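PDB 1NTH: monomethylamine methyltransferase MtmB1 from Methanosarcina barkeri, which catalyses methyl transfer from monomethylamine to the corrinoid cofactor of its partner protein MtmC, a step in methanogenesis from methylamine. Local coordinates for residues L312-S323 with A351-R361. Residues are numbered along the deposited sequence; the frame is centred on the assembly and turned at random.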
# COMPACT_ATOMS: atom_id res chain seq x y z
N LEU A 312 -4.08 -23.37 38.45
CA LEU A 312 -2.96 -22.44 38.52
C LEU A 312 -1.66 -23.24 38.59
O LEU A 312 -0.66 -22.87 37.97
CB LEU A 312 -3.10 -21.52 39.75
CG LEU A 312 -4.22 -20.49 39.68
CD1 LEU A 312 -4.33 -19.74 41.00
CD2 LEU A 312 -3.96 -19.50 38.54
N MET A 313 -1.67 -24.34 39.34
CA MET A 313 -0.49 -25.19 39.45
C MET A 313 -0.15 -25.82 38.09
O MET A 313 1.01 -25.91 37.71
CB MET A 313 -0.71 -26.29 40.48
CG MET A 313 -0.75 -25.79 41.91
SD MET A 313 -1.23 -27.09 43.08
CE MET A 313 0.23 -28.13 43.03
N ILE A 314 -1.18 -26.25 37.37
CA ILE A 314 -0.98 -26.85 36.06
C ILE A 314 -0.34 -25.83 35.12
O ILE A 314 0.65 -26.14 34.45
CB ILE A 314 -2.32 -27.33 35.46
CG1 ILE A 314 -2.86 -28.49 36.31
CG2 ILE A 314 -2.14 -27.77 34.01
CD1 ILE A 314 -4.31 -28.85 36.02
N ALA A 315 -0.89 -24.63 35.07
CA ALA A 315 -0.35 -23.58 34.20
C ALA A 315 1.06 -23.17 34.61
O ALA A 315 1.94 -23.02 33.75
CB ALA A 315 -1.27 -22.36 34.22
N GLY A 316 1.28 -23.00 35.90
CA GLY A 316 2.60 -22.60 36.39
C GLY A 316 3.69 -23.60 36.05
O GLY A 316 4.76 -23.21 35.58
N TRP A 317 3.42 -24.88 36.27
CA TRP A 317 4.41 -25.91 35.97
C TRP A 317 4.62 -26.08 34.47
O TRP A 317 5.75 -26.24 34.01
CB TRP A 317 4.00 -27.25 36.59
CG TRP A 317 4.37 -27.37 38.04
CD1 TRP A 317 3.73 -26.79 39.10
CD2 TRP A 317 5.50 -28.07 38.58
NE1 TRP A 317 4.39 -27.10 40.27
CE2 TRP A 317 5.48 -27.88 39.98
CE3 TRP A 317 6.52 -28.85 38.01
CZ2 TRP A 317 6.45 -28.44 40.83
CZ3 TRP A 317 7.48 -29.40 38.86
CH2 TRP A 317 7.44 -29.19 40.25
N ALA A 318 3.53 -26.06 33.71
CA ALA A 318 3.65 -26.23 32.26
C ALA A 318 4.48 -25.10 31.65
O ALA A 318 5.40 -25.34 30.87
CB ALA A 318 2.26 -26.27 31.62
N CYS A 319 4.16 -23.86 32.02
CA CYS A 319 4.89 -22.71 31.47
C CYS A 319 6.33 -22.63 31.94
O CYS A 319 7.23 -22.35 31.15
CB CYS A 319 4.17 -21.41 31.82
SG CYS A 319 4.91 -19.97 31.00
N ALA A 320 6.57 -22.87 33.23
CA ALA A 320 7.93 -22.81 33.74
C ALA A 320 8.79 -23.84 33.02
O ALA A 320 9.94 -23.58 32.67
CB ALA A 320 7.95 -23.08 35.25
N THR A 321 8.21 -25.02 32.79
CA THR A 321 8.92 -26.09 32.12
C THR A 321 9.14 -25.77 30.64
O THR A 321 10.23 -25.97 30.11
CB THR A 321 8.14 -27.41 32.27
OG1 THR A 321 8.01 -27.71 33.66
CG2 THR A 321 8.86 -28.55 31.57
N ILE A 322 8.10 -25.28 29.97
CA ILE A 322 8.22 -24.92 28.57
C ILE A 322 9.24 -23.78 28.42
O ILE A 322 10.02 -23.76 27.46
CB ILE A 322 6.84 -24.49 27.99
CG1 ILE A 322 5.97 -25.74 27.79
CG2 ILE A 322 7.02 -23.72 26.68
CD1 ILE A 322 6.51 -26.73 26.78
N SER A 323 9.24 -22.85 29.37
CA SER A 323 10.17 -21.72 29.32
C SER A 323 11.61 -22.17 29.55
O SER A 323 12.55 -21.62 28.96
CB SER A 323 9.81 -20.68 30.38
OG SER A 323 8.53 -20.14 30.13
N ALA A 351 -4.72 -13.66 41.11
CA ALA A 351 -3.99 -14.89 41.41
C ALA A 351 -3.42 -15.47 40.13
O ALA A 351 -2.28 -15.94 40.10
CB ALA A 351 -4.91 -15.90 42.09
N GLN A 352 -4.20 -15.44 39.05
CA GLN A 352 -3.71 -15.99 37.79
C GLN A 352 -2.63 -15.12 37.18
O GLN A 352 -1.68 -15.63 36.58
CB GLN A 352 -4.86 -16.19 36.80
CG GLN A 352 -4.43 -17.03 35.61
CD GLN A 352 -5.56 -17.37 34.68
OE1 GLN A 352 -6.72 -17.45 35.10
NE2 GLN A 352 -5.24 -17.61 33.42
N SER A 353 -2.76 -13.80 37.31
CA SER A 353 -1.76 -12.89 36.77
C SER A 353 -0.43 -13.10 37.49
O SER A 353 0.64 -13.07 36.88
CB SER A 353 -2.22 -11.44 36.92
OG SER A 353 -1.25 -10.55 36.39
N ILE A 354 -0.49 -13.33 38.80
CA ILE A 354 0.73 -13.57 39.57
C ILE A 354 1.38 -14.86 39.07
O ILE A 354 2.58 -14.90 38.79
CB ILE A 354 0.42 -13.71 41.08
CG1 ILE A 354 -0.03 -12.36 41.64
CG2 ILE A 354 1.64 -14.25 41.82
CD1 ILE A 354 -0.61 -12.44 43.05
N THR A 355 0.57 -15.91 38.94
CA THR A 355 1.06 -17.21 38.48
C THR A 355 1.64 -17.14 37.07
O THR A 355 2.75 -17.63 36.82
CB THR A 355 -0.07 -18.25 38.49
OG1 THR A 355 -0.63 -18.33 39.81
CG2 THR A 355 0.45 -19.62 38.07
N ASP A 356 0.90 -16.54 36.14
CA ASP A 356 1.35 -16.44 34.76
C ASP A 356 2.61 -15.60 34.60
O ASP A 356 3.52 -15.96 33.86
CB ASP A 356 0.24 -15.85 33.88
CG ASP A 356 -0.94 -16.79 33.71
OD1 ASP A 356 -0.75 -18.01 33.89
OD2 ASP A 356 -2.05 -16.30 33.39
N THR A 357 2.66 -14.47 35.29
CA THR A 357 3.82 -13.59 35.21
C THR A 357 5.07 -14.27 35.76
O THR A 357 6.11 -14.31 35.11
CB THR A 357 3.56 -12.28 35.98
OG1 THR A 357 2.44 -11.60 35.40
CG2 THR A 357 4.78 -11.37 35.92
N ALA A 358 4.97 -14.82 36.97
CA ALA A 358 6.12 -15.48 37.58
C ALA A 358 6.55 -16.75 36.87
O ALA A 358 7.74 -17.08 36.85
CB ALA A 358 5.82 -15.78 39.04
N SER A 359 5.60 -17.48 36.28
CA SER A 359 5.94 -18.72 35.59
C SER A 359 6.57 -18.52 34.22
O SER A 359 7.05 -19.47 33.61
CB SER A 359 4.70 -19.63 35.47
OG SER A 359 3.71 -19.08 34.62
N GLY A 360 6.56 -17.28 33.72
CA GLY A 360 7.18 -17.01 32.44
C GLY A 360 6.31 -16.81 31.21
O GLY A 360 6.82 -16.88 30.09
N ARG A 361 5.01 -16.57 31.38
CA ARG A 361 4.14 -16.37 30.22
C ARG A 361 4.50 -15.07 29.51
O ARG A 361 4.82 -14.08 30.16
CB ARG A 361 2.67 -16.30 30.65
CG ARG A 361 2.10 -17.58 31.23
CD ARG A 361 1.88 -18.65 30.16
NE ARG A 361 1.39 -19.88 30.77
CZ ARG A 361 1.19 -21.02 30.12
NH1 ARG A 361 1.42 -21.11 28.82
NH2 ARG A 361 0.77 -22.09 30.79
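Cys319 lies against the side chain of Arg361. Cys319 CB sits over one face of the Arg361 guanidinium, offset toward the rim, 3.3 Å from Arg361 NE. A chi1 of -173° swings Cys319 SG away from the backbone N and lays it along the arginine chain, 3.4 Å from Arg361 CD. Arg361 NH2 also gives a weak, bent hydrogen bond to Ala315 O (3.3 Å). Ser359 packs through CB on Gly316 O at 3.6 Å. At the other end, Leu312 CD2 rests on Gln352 CA (3.6 Å), and Thr355 CG2 approaches Leu312 O at 3.4 Å. The helices run nearly parallel, at 16°, with axes 8.9 Å apart. Ala320 CA and Ser359 CA come within 4.9 Å, consistent with the small residues there. These are successive outer helices of a TIM barrel. Ala315, Cys319, Gln352 and Arg361 touch strand 330-333, which lies between them in sequence. Helix 343-359 closes with a Schellman motif at Gly360, whose positive phi turns the chain into Arg361. Farther out, Arg361 NH2 makes a salt bridge to Asp296, and NH1 a hydrogen bond to His282. Ser359 OG donates to Thr355 O and Thr355 OG1 to Ala351 O, each a carbonyl that also takes a backbone N-H.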